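Local coordinates for AlgW protein (Pseudomonas aeruginosa, PDB 7CO3) that probably works as an HtrA-type serine endopeptidase, carrying a trypsin-like protease domain followed by a PDZ domain, at residues M167-I175 with A230-I239; D214-P224 with G250-P260. The protein carries 1 engineered substitution. All coordinates share one frame; numbering follows the deposited sequence.

Contact 1. Residues M167-I175 with A230-I239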
loop_
_atom_site.group_PDB
_atom_site.type_symbol
_atom_site.label_atom_id
_atom_site.label_comp_id
_atom_site.label_asym_id
_atom_site.label_seq_id
_atom_site.Cartn_x
_atom_site.Cartn_y
_atom_site.Cartn_z
ATOM N N MET B 167 11.823 17.227 -17.589
ATOM C CA MET B 167 11.837 17.102 -16.143
ATOM C C MET B 167 12.883 18.032 -15.536
ATOM O O MET B 167 13.989 18.174 -16.061
ATOM C CB MET B 167 12.162 15.654 -15.784
ATOM C CG MET B 167 12.092 15.398 -14.325
ATOM S SD MET B 167 10.388 15.426 -13.772
ATOM C CE MET B 167 9.788 13.994 -14.638
ATOM N N THR B 168 12.530 18.659 -14.418
ATOM C CA THR B 168 13.512 19.332 -13.576
ATOM C C THR B 168 14.223 18.290 -12.734
ATOM O O THR B 168 13.639 17.264 -12.375
ATOM C CB THR B 168 12.844 20.352 -12.652
ATOM O OG1 THR B 168 12.062 21.260 -13.424
ATOM C CG2 THR B 168 13.886 21.151 -11.892
ATOM N N LEU B 169 15.474 18.553 -12.396
ATOM C CA LEU B 169 16.251 17.602 -11.618
ATOM C C LEU B 169 16.244 17.959 -10.140
ATOM O O LEU B 169 16.400 19.120 -9.767
ATOM C CB LEU B 169 17.691 17.566 -12.110
ATOM C CG LEU B 169 17.894 17.184 -13.569
ATOM C CD1 LEU B 169 19.381 17.338 -13.831
ATOM C CD2 LEU B 169 17.417 15.738 -13.882
ATOM N N GLY B 170 16.057 16.948 -9.298
ATOM C CA GLY B 170 16.274 17.086 -7.873
ATOM C C GLY B 170 17.703 16.718 -7.516
ATOM O O GLY B 170 18.569 16.531 -8.372
ATOM N N ARG B 171 17.948 16.604 -6.226
ATOM C CA ARG B 171 19.263 16.229 -5.720
ATOM C C ARG B 171 19.112 14.923 -4.953
ATOM O O ARG B 171 18.593 14.913 -3.836
ATOM C CB ARG B 171 19.834 17.347 -4.856
ATOM C CG ARG B 171 20.136 18.615 -5.660
ATOM C CD ARG B 171 20.583 19.758 -4.748
ATOM N NE ARG B 171 19.507 20.683 -4.396
ATOM C CZ ARG B 171 18.731 20.566 -3.319
ATOM N NH1 ARG B 171 17.783 21.465 -3.076
ATOM N NH2 ARG B 171 18.902 19.551 -2.479
ATOM N N SER B 172 19.539 13.816 -5.565
ATOM C CA SER B 172 19.302 12.510 -4.957
ATOM C C SER B 172 20.171 12.298 -3.716
ATOM O O SER B 172 19.808 11.513 -2.832
ATOM C CB SER B 172 19.482 11.380 -5.972
ATOM O OG SER B 172 20.655 11.489 -6.786
ATOM N N ASP B 173 21.323 12.972 -3.617
ATOM C CA ASP B 173 22.039 12.926 -2.338
ATOM C C ASP B 173 21.386 13.859 -1.321
ATOM O O ASP B 173 21.459 13.613 -0.111
ATOM C CB ASP B 173 23.514 13.255 -2.533
ATOM C CG ASP B 173 24.334 13.095 -1.251
ATOM O OD1 ASP B 173 25.579 13.107 -1.353
ATOM O OD2 ASP B 173 23.749 12.959 -0.147
ATOM N N GLY B 174 20.702 14.904 -1.797
ATOM C CA GLY B 174 19.995 15.844 -0.952
ATOM C C GLY B 174 18.711 15.325 -0.328
ATOM O O GLY B 174 18.050 16.093 0.371
ATOM N N ILE B 175 18.340 14.076 -0.542
ATOM C CA ILE B 175 17.100 13.569 0.037
ATOM C C ILE B 175 17.407 12.943 1.382
ATOM O O ILE B 175 18.508 12.450 1.621
ATOM C CB ILE B 175 16.383 12.559 -0.889
ATOM C CG1 ILE B 175 17.147 11.240 -0.932
ATOM C CG2 ILE B 175 16.127 13.154 -2.272
ATOM C CD1 ILE B 175 16.591 10.211 -1.907
ATOM N N ALA B 230 9.143 8.068 -13.284
ATOM C CA ALA B 230 9.794 9.041 -12.410
ATOM C C ALA B 230 9.464 8.814 -10.931
ATOM O O ALA B 230 8.302 8.633 -10.565
ATOM C CB ALA B 230 9.389 10.466 -12.789
ATOM N N LEU B 231 10.483 8.868 -10.076
ATOM C CA LEU B 231 10.272 9.183 -8.664
ATOM C C LEU B 231 10.618 10.649 -8.473
ATOM O O LEU B 231 11.729 11.077 -8.807
ATOM C CB LEU B 231 11.127 8.313 -7.744
ATOM C CG LEU B 231 10.869 8.447 -6.249
ATOM C CD1 LEU B 231 9.427 7.949 -5.927
ATOM C CD2 LEU B 231 11.955 7.637 -5.487
ATOM N N VAL B 232 9.707 11.394 -7.880
ATOM C CA VAL B 232 9.813 12.843 -7.796
ATOM C C VAL B 232 9.697 13.279 -6.338
ATOM O O VAL B 232 9.045 12.607 -5.541
ATOM C CB VAL B 232 8.709 13.389 -8.731
ATOM C CG1 VAL B 232 7.714 14.282 -8.060
ATOM C CG2 VAL B 232 9.285 13.887 -10.040
ATOM N N ASP B 233 10.346 14.394 -5.974
ATOM C CA ASP B 233 10.262 14.903 -4.604
ATOM C C ASP B 233 8.972 15.689 -4.450
ATOM O O ASP B 233 8.204 15.833 -5.388
ATOM C CB ASP B 233 11.498 15.748 -4.218
ATOM C CG ASP B 233 11.612 17.075 -5.026
ATOM O OD1 ASP B 233 10.627 17.534 -5.638
ATOM O OD2 ASP B 233 12.724 17.654 -5.067
ATOM N N ALA B 234 8.742 16.252 -3.263
ATOM C CA ALA B 234 7.451 16.895 -2.990
ATOM C C ALA B 234 7.215 18.142 -3.830
ATOM O O ALA B 234 6.080 18.622 -3.892
ATOM C CB ALA B 234 7.331 17.244 -1.507
ATOM N N ALA B 235 8.257 18.696 -4.460
ATOM C CA ALA B 235 8.096 19.843 -5.355
ATOM C C ALA B 235 8.072 19.439 -6.818
ATOM O O ALA B 235 7.974 20.311 -7.690
ATOM C CB ALA B 235 9.210 20.881 -5.117
ATOM N N GLY B 236 8.144 18.146 -7.118
ATOM C CA GLY B 236 8.088 17.714 -8.503
ATOM C C GLY B 236 9.432 17.555 -9.191
ATOM O O GLY B 236 9.452 17.358 -10.404
ATOM N N ASN B 237 10.554 17.646 -8.473
ATOM C CA ASN B 237 11.843 17.461 -9.104
ATOM C C ASN B 237 12.223 15.998 -9.103
ATOM O O ASN B 237 11.972 15.290 -8.136
ATOM C CB ASN B 237 12.946 18.282 -8.422
ATOM C CG ASN B 237 12.579 19.742 -8.256
ATOM O OD1 ASN B 237 12.481 20.473 -9.231
ATOM N ND2 ASN B 237 12.368 20.169 -7.016
ATOM N N LEU B 238 12.907 15.579 -10.162
ATOM C CA LEU B 238 13.278 14.182 -10.335
ATOM C C LEU B 238 14.390 13.761 -9.382
ATOM O O LEU B 238 15.494 14.319 -9.411
ATOM C CB LEU B 238 13.732 13.937 -11.766
ATOM C CG LEU B 238 14.127 12.513 -12.144
ATOM C CD1 LEU B 238 12.889 11.568 -12.115
ATOM C CD2 LEU B 238 14.832 12.526 -13.515
ATOM N N ILE B 239 14.123 12.715 -8.599
ATOM C CA ILE B 239 15.129 12.107 -7.736
ATOM C C ILE B 239 15.474 10.677 -8.120
ATOM O O ILE B 239 16.482 10.148 -7.622
ATOM C CB ILE B 239 14.711 12.177 -6.249
ATOM C CG1 ILE B 239 13.365 11.449 -6.006
ATOM C CG2 ILE B 239 14.596 13.644 -5.817
ATOM C CD1 ILE B 239 13.007 11.330 -4.526
#
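The beta hairpin around Leu238, in the second barrel of the trypsin-like fold, is bridged by Thr168 to Gly170 of the linker between the barrels. Leu238 N gives Thr168 O a nearly straight hydrogen bond (2.9 Å, 171°). Gly170 N returns one to Leu238 O (2.7 Å), from above the carbonyl plane. Lacking a side chain, Gly170 brings its CA within 3.6 Å of Asn237 CB. Flexible, unbranched Met167 packs against Val110 of strand 104-113 and Ala62 of helix 56-62: with CG anti to its backbone N (chi1 -175°), CG presses tightly on Leu238 CB at 3.4 Å. Bends at chi2 and chi3 carry CE to 4.0 Å from Ala230 CB. Ile175 CG2 meets Ile239 CG2.

Asn237 lies alongside Thr168, while its ND2 bonds the syn lone pair of Asp233 OD2 (3.2 Å). Asp233 OD1 takes Asn237 N (2.8 Å) and Ala235 N on opposite faces of the carboxylate; the Ala235 N bond makes an Asx turn at the head of the type I turn from Asp233 to Gly236, whose positive phi suits glycine. Three N-H groups thus clasp one carboxylate, which would favour its charged form and stiffen the turn that presents Leu238 to the linker.

Contact 2. Residues D214-P224 with G250-P260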
loop_
_atom_site.group_PDB
_atom_site.type_symbol
_atom_site.label_atom_id
_atom_site.label_comp_id
_atom_site.label_asym_id
_atom_site.label_seq_id
_atom_site.Cartn_x
_atom_site.Cartn_y
_atom_site.Cartn_z
ATOM N N ASP B 214 22.474 1.327 -6.048
ATOM C CA ASP B 214 22.461 2.394 -5.052
ATOM C C ASP B 214 21.013 2.852 -4.813
ATOM O O ASP B 214 20.719 4.042 -4.755
ATOM C CB ASP B 214 23.361 3.549 -5.506
ATOM C CG ASP B 214 23.736 4.479 -4.368
ATOM O OD1 ASP B 214 23.661 4.037 -3.201
ATOM O OD2 ASP B 214 24.125 5.636 -4.645
ATOM N N PHE B 215 20.091 1.903 -4.663
ATOM C CA PHE B 215 18.664 2.212 -4.766
ATOM C C PHE B 215 18.169 3.118 -3.645
ATOM O O PHE B 215 18.567 3.005 -2.487
ATOM C CB PHE B 215 17.824 0.928 -4.772
ATOM C CG PHE B 215 17.944 0.115 -6.025
ATOM C CD1 PHE B 215 17.361 0.545 -7.219
ATOM C CD2 PHE B 215 18.620 -1.085 -6.027
ATOM C CE1 PHE B 215 17.478 -0.210 -8.387
ATOM C CE2 PHE B 215 18.740 -1.842 -7.206
ATOM C CZ PHE B 215 18.172 -1.400 -8.373
ATOM N N ILE B 216 17.329 4.035 -4.023
ATOM C CA ILE B 216 16.349 4.637 -3.139
ATOM C C ILE B 216 15.213 3.639 -2.950
ATOM O O ILE B 216 14.777 2.994 -3.921
ATOM C CB ILE B 216 15.834 5.951 -3.740
ATOM C CG1 ILE B 216 17.009 6.916 -3.976
ATOM C CG2 ILE B 216 14.840 6.587 -2.796
ATOM C CD1 ILE B 216 16.658 8.101 -4.945
ATOM N N GLN B 217 14.756 3.486 -1.707
ATOM C CA GLN B 217 13.596 2.664 -1.363
ATOM C C GLN B 217 12.405 3.582 -1.064
ATOM O O GLN B 217 12.563 4.642 -0.452
ATOM C CB GLN B 217 13.919 1.745 -0.176
ATOM C CG GLN B 217 12.908 0.624 0.058
ATOM C CD GLN B 217 13.224 -0.226 1.272
ATOM O OE1 GLN B 217 14.359 -0.670 1.472
ATOM N NE2 GLN B 217 12.200 -0.457 2.107
ATOM N N THR B 218 11.195 3.202 -1.503
ATOM C CA THR B 218 10.035 4.064 -1.254
ATOM C C THR B 218 8.806 3.211 -1.007
ATOM O O THR B 218 8.684 2.123 -1.564
ATOM C CB THR B 218 9.750 5.024 -2.438
ATOM O OG1 THR B 218 8.610 5.826 -2.145
ATOM C CG2 THR B 218 9.475 4.240 -3.733
ATOM N N ASP B 219 7.878 3.707 -0.174
ATOM C CA ASP B 219 6.613 2.986 -0.052
ATOM C C ASP B 219 5.518 3.556 -0.957
ATOM O O ASP B 219 4.399 3.066 -0.904
ATOM C CB ASP B 219 6.155 2.889 1.409
ATOM C CG ASP B 219 5.858 4.248 2.043
ATOM O OD1 ASP B 219 6.146 5.296 1.418
ATOM O OD2 ASP B 219 5.332 4.259 3.190
ATOM N N ALA B 220 5.825 4.516 -1.837
ATOM C CA ALA B 220 4.854 4.891 -2.871
ATOM C C ALA B 220 4.539 3.667 -3.730
ATOM O O ALA B 220 5.447 2.968 -4.173
ATOM C CB ALA B 220 5.382 6.031 -3.726
ATOM N N ALA B 221 3.243 3.378 -3.916
ATOM C CA ALA B 221 2.842 2.115 -4.546
ATOM C C ALA B 221 3.455 2.063 -5.936
ATOM O O ALA B 221 3.318 3.001 -6.728
ATOM C CB ALA B 221 1.311 1.971 -4.627
ATOM N N ILE B 222 4.183 0.985 -6.197
ATOM C CA ILE B 222 4.882 0.786 -7.450
ATOM C C ILE B 222 4.598 -0.620 -7.907
ATOM O O ILE B 222 4.791 -1.567 -7.142
ATOM C CB ILE B 222 6.394 1.053 -7.312
ATOM C CG1 ILE B 222 6.644 2.554 -7.196
ATOM C CG2 ILE B 222 7.149 0.484 -8.510
ATOM C CD1 ILE B 222 8.065 2.839 -6.700
ATOM N N ASN B 223 4.134 -0.746 -9.133
ATOM C CA ASN B 223 3.624 -1.973 -9.721
ATOM C C ASN B 223 4.249 -2.248 -11.072
ATOM O O ASN B 223 4.820 -1.339 -11.676
ATOM C CB ASN B 223 2.105 -1.856 -9.892
ATOM C CG ASN B 223 1.379 -2.049 -8.565
ATOM O OD1 ASN B 223 1.324 -3.171 -8.069
ATOM N ND2 ASN B 223 0.834 -0.976 -8.007
ATOM N N PRO B 224 4.154 -3.486 -11.586
ATOM C CA PRO B 224 4.512 -3.723 -13.002
ATOM C C PRO B 224 3.846 -2.694 -13.886
ATOM O O PRO B 224 2.675 -2.370 -13.713
ATOM C CB PRO B 224 4.001 -5.142 -13.282
ATOM C CG PRO B 224 4.005 -5.839 -11.879
ATOM C CD PRO B 224 3.659 -4.709 -10.916
ATOM N N GLY B 250 3.168 -10.262 -6.613
ATOM C CA GLY B 250 3.034 -9.769 -7.973
ATOM C C GLY B 250 2.692 -8.297 -8.082
ATOM O O GLY B 250 2.666 -7.760 -9.197
ATOM N N GLY B 251 2.456 -7.622 -6.966
ATOM C CA GLY B 251 2.204 -6.203 -7.000
ATOM C C GLY B 251 2.639 -5.536 -5.719
ATOM O O GLY B 251 3.270 -6.145 -4.859
ATOM N N SER B 252 2.325 -4.247 -5.616
ATOM C CA SER B 252 2.948 -3.433 -4.577
ATOM C C SER B 252 2.585 -3.957 -3.187
ATOM O O SER B 252 1.414 -4.248 -2.880
ATOM C CB SER B 252 2.524 -1.980 -4.710
ATOM O OG SER B 252 3.240 -1.210 -3.740
ATOM N N GLN B 253 3.611 -4.082 -2.349
ATOM C CA GLN B 253 3.464 -4.262 -0.907
ATOM C C GLN B 253 4.208 -3.166 -0.154
ATOM O O GLN B 253 4.561 -3.358 1.000
ATOM C CB GLN B 253 3.903 -5.678 -0.506
ATOM C CG GLN B 253 2.909 -6.706 -1.127
ATOM C CD GLN B 253 3.170 -8.178 -0.846
ATOM O OE1 GLN B 253 4.302 -8.597 -0.631
ATOM N NE2 GLN B 253 2.096 -8.968 -0.834
ATOM N N GLY B 254 4.431 -2.012 -0.802
ATOM C CA GLY B 254 5.071 -0.863 -0.184
ATOM C C GLY B 254 6.593 -0.918 -0.102
ATOM O O GLY B 254 7.175 -0.114 0.624
ATOM N N ILE B 255 7.240 -1.839 -0.801
ATOM C CA ILE B 255 8.706 -1.943 -0.823
ATOM C C ILE B 255 9.135 -1.800 -2.288
ATOM O O ILE B 255 9.238 -2.777 -3.023
ATOM C CB ILE B 255 9.195 -3.266 -0.217
ATOM C CG1 ILE B 255 8.596 -3.533 1.181
ATOM C CG2 ILE B 255 10.776 -3.339 -0.216
ATOM C CD1 ILE B 255 8.970 -2.570 2.186
ATOM N N GLY B 256 9.400 -0.578 -2.745
ATOM C CA GLY B 256 9.846 -0.347 -4.119
ATOM C C GLY B 256 11.200 0.355 -4.182
ATOM O O GLY B 256 11.610 0.983 -3.226
ATOM N N PHE B 257 11.840 0.331 -5.360
ATOM C CA PHE B 257 13.247 0.718 -5.500
ATOM C C PHE B 257 13.436 1.582 -6.734
ATOM O O PHE B 257 12.973 1.218 -7.816
ATOM C CB PHE B 257 14.126 -0.516 -5.595
ATOM C CG PHE B 257 14.025 -1.393 -4.405
ATOM C CD1 PHE B 257 14.596 -1.005 -3.202
ATOM C CD2 PHE B 257 13.334 -2.613 -4.474
ATOM C CE1 PHE B 257 14.530 -1.820 -2.090
ATOM C CE2 PHE B 257 13.241 -3.412 -3.356
ATOM C CZ PHE B 257 13.827 -3.014 -2.166
ATOM N N ALA B 258 14.094 2.735 -6.560
ATOM C CA ALA B 258 14.349 3.657 -7.650
ATOM C C ALA B 258 15.854 3.906 -7.785
ATOM O O ALA B 258 16.557 3.980 -6.778
ATOM C CB ALA B 258 13.590 4.991 -7.436
ATOM N N ILE B 259 16.337 4.012 -9.030
ATOM C CA ILE B 259 17.739 4.358 -9.288
ATOM C C ILE B 259 17.936 5.854 -9.065
ATOM O O ILE B 259 17.276 6.651 -9.716
ATOM C CB ILE B 259 18.143 3.945 -10.707
ATOM C CG1 ILE B 259 17.974 2.438 -10.876
ATOM C CG2 ILE B 259 19.592 4.383 -11.013
ATOM C CD1 ILE B 259 17.919 1.953 -12.354
ATOM N N PRO B 260 18.840 6.255 -8.176
ATOM C CA PRO B 260 19.029 7.684 -7.880
ATOM C C PRO B 260 19.452 8.490 -9.109
ATOM O O PRO B 260 20.155 8.001 -9.991
ATOM C CB PRO B 260 20.161 7.687 -6.839
ATOM C CG PRO B 260 20.306 6.347 -6.394
ATOM C CD PRO B 260 19.861 5.426 -7.521
HETATM O O HOH W 1 9.506 0.808 1.536
HETATM O O HOH W 2 5.937 -1.547 -4.353
#
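Ile216 and Ala258 form the first of two hydrogen-bonded antiparallel pairs: Ala258 N donates to Ile216 O at 2.7 Å, and Ile216 N to Ala258 O. Thr218 and Gly256 repeat the exchange, with Gln217 opposite Phe257 as the non-hydrogen-bonded pair between them. CA-H groups of Gln217 and Phe257 add close contacts to carbonyl oxygens, as in many antiparallel sheets.

Apolar packing involves both faces. Ile216 and the small Ala258 share one, and Ile216 CD1 slides past Pro260 to 4.0 Å from its CB. Gly256, bare of a side chain, lets Ile222 CD1 come within 4.5 Å of its CA. Phe257 points to the other face, and its CB lies 3.8 Å from Phe215 CD1, the ring planes 57° apart; Ile259 CG1 lies 3.7 Å from Phe215 CE1. Gln217, extended alongside Phe257, touches CE1 with its CG (3.6 Å).

Polar ends settle the loops. Asn223 OD1 accepts Ser252 N at 2.9 Å, from above the amide plane, while ND2 reaches Gln253 O of the third subunit. Ser252 OG, anti to its own N (chi1 -175°), makes an ST turn with Gly254 N, whose residue has a positive phi that favours glycine, and shares a water with Ile222 O. A second water joins Gln217 NE2 to Gly254 O, and NE2 also meets Thr193 of the second subunit; Gln217 OE1 bonds Arg204.

Strand 215-218 lies between strands 193-204 and 256-260, and 256-260 pairs on its other side with 238-245. Ile216 packs on Ile199, Ala258 on Asn242 and Thr218 on Cys181, before Pro260 takes the N-cap position of helix 261-274.

Contact 2 lies within the second barrel, and contact 1 joins that barrel to the linker and first-barrel strands, their centres about 15 Å apart. The chain alternates between them: 214-224 of contact 2 runs on into 230-239 of contact 1, which leads through strand 238-245 to 250-260. They touch where Ile216 CD1 meets Ile175 CD1 at 3.7 Å and Ile239 O at 3.4 Å, and where Leu231 CD2 packs 3.7 Å from Ala258 CB. Between Pro224 and Ala230 lies the loop that in this family carries the serine nucleophile, engineered to alanine here, directly after Asn226. Contact 2 thus borders the loop's entry, by the trimer interface, and contact 1 its exit.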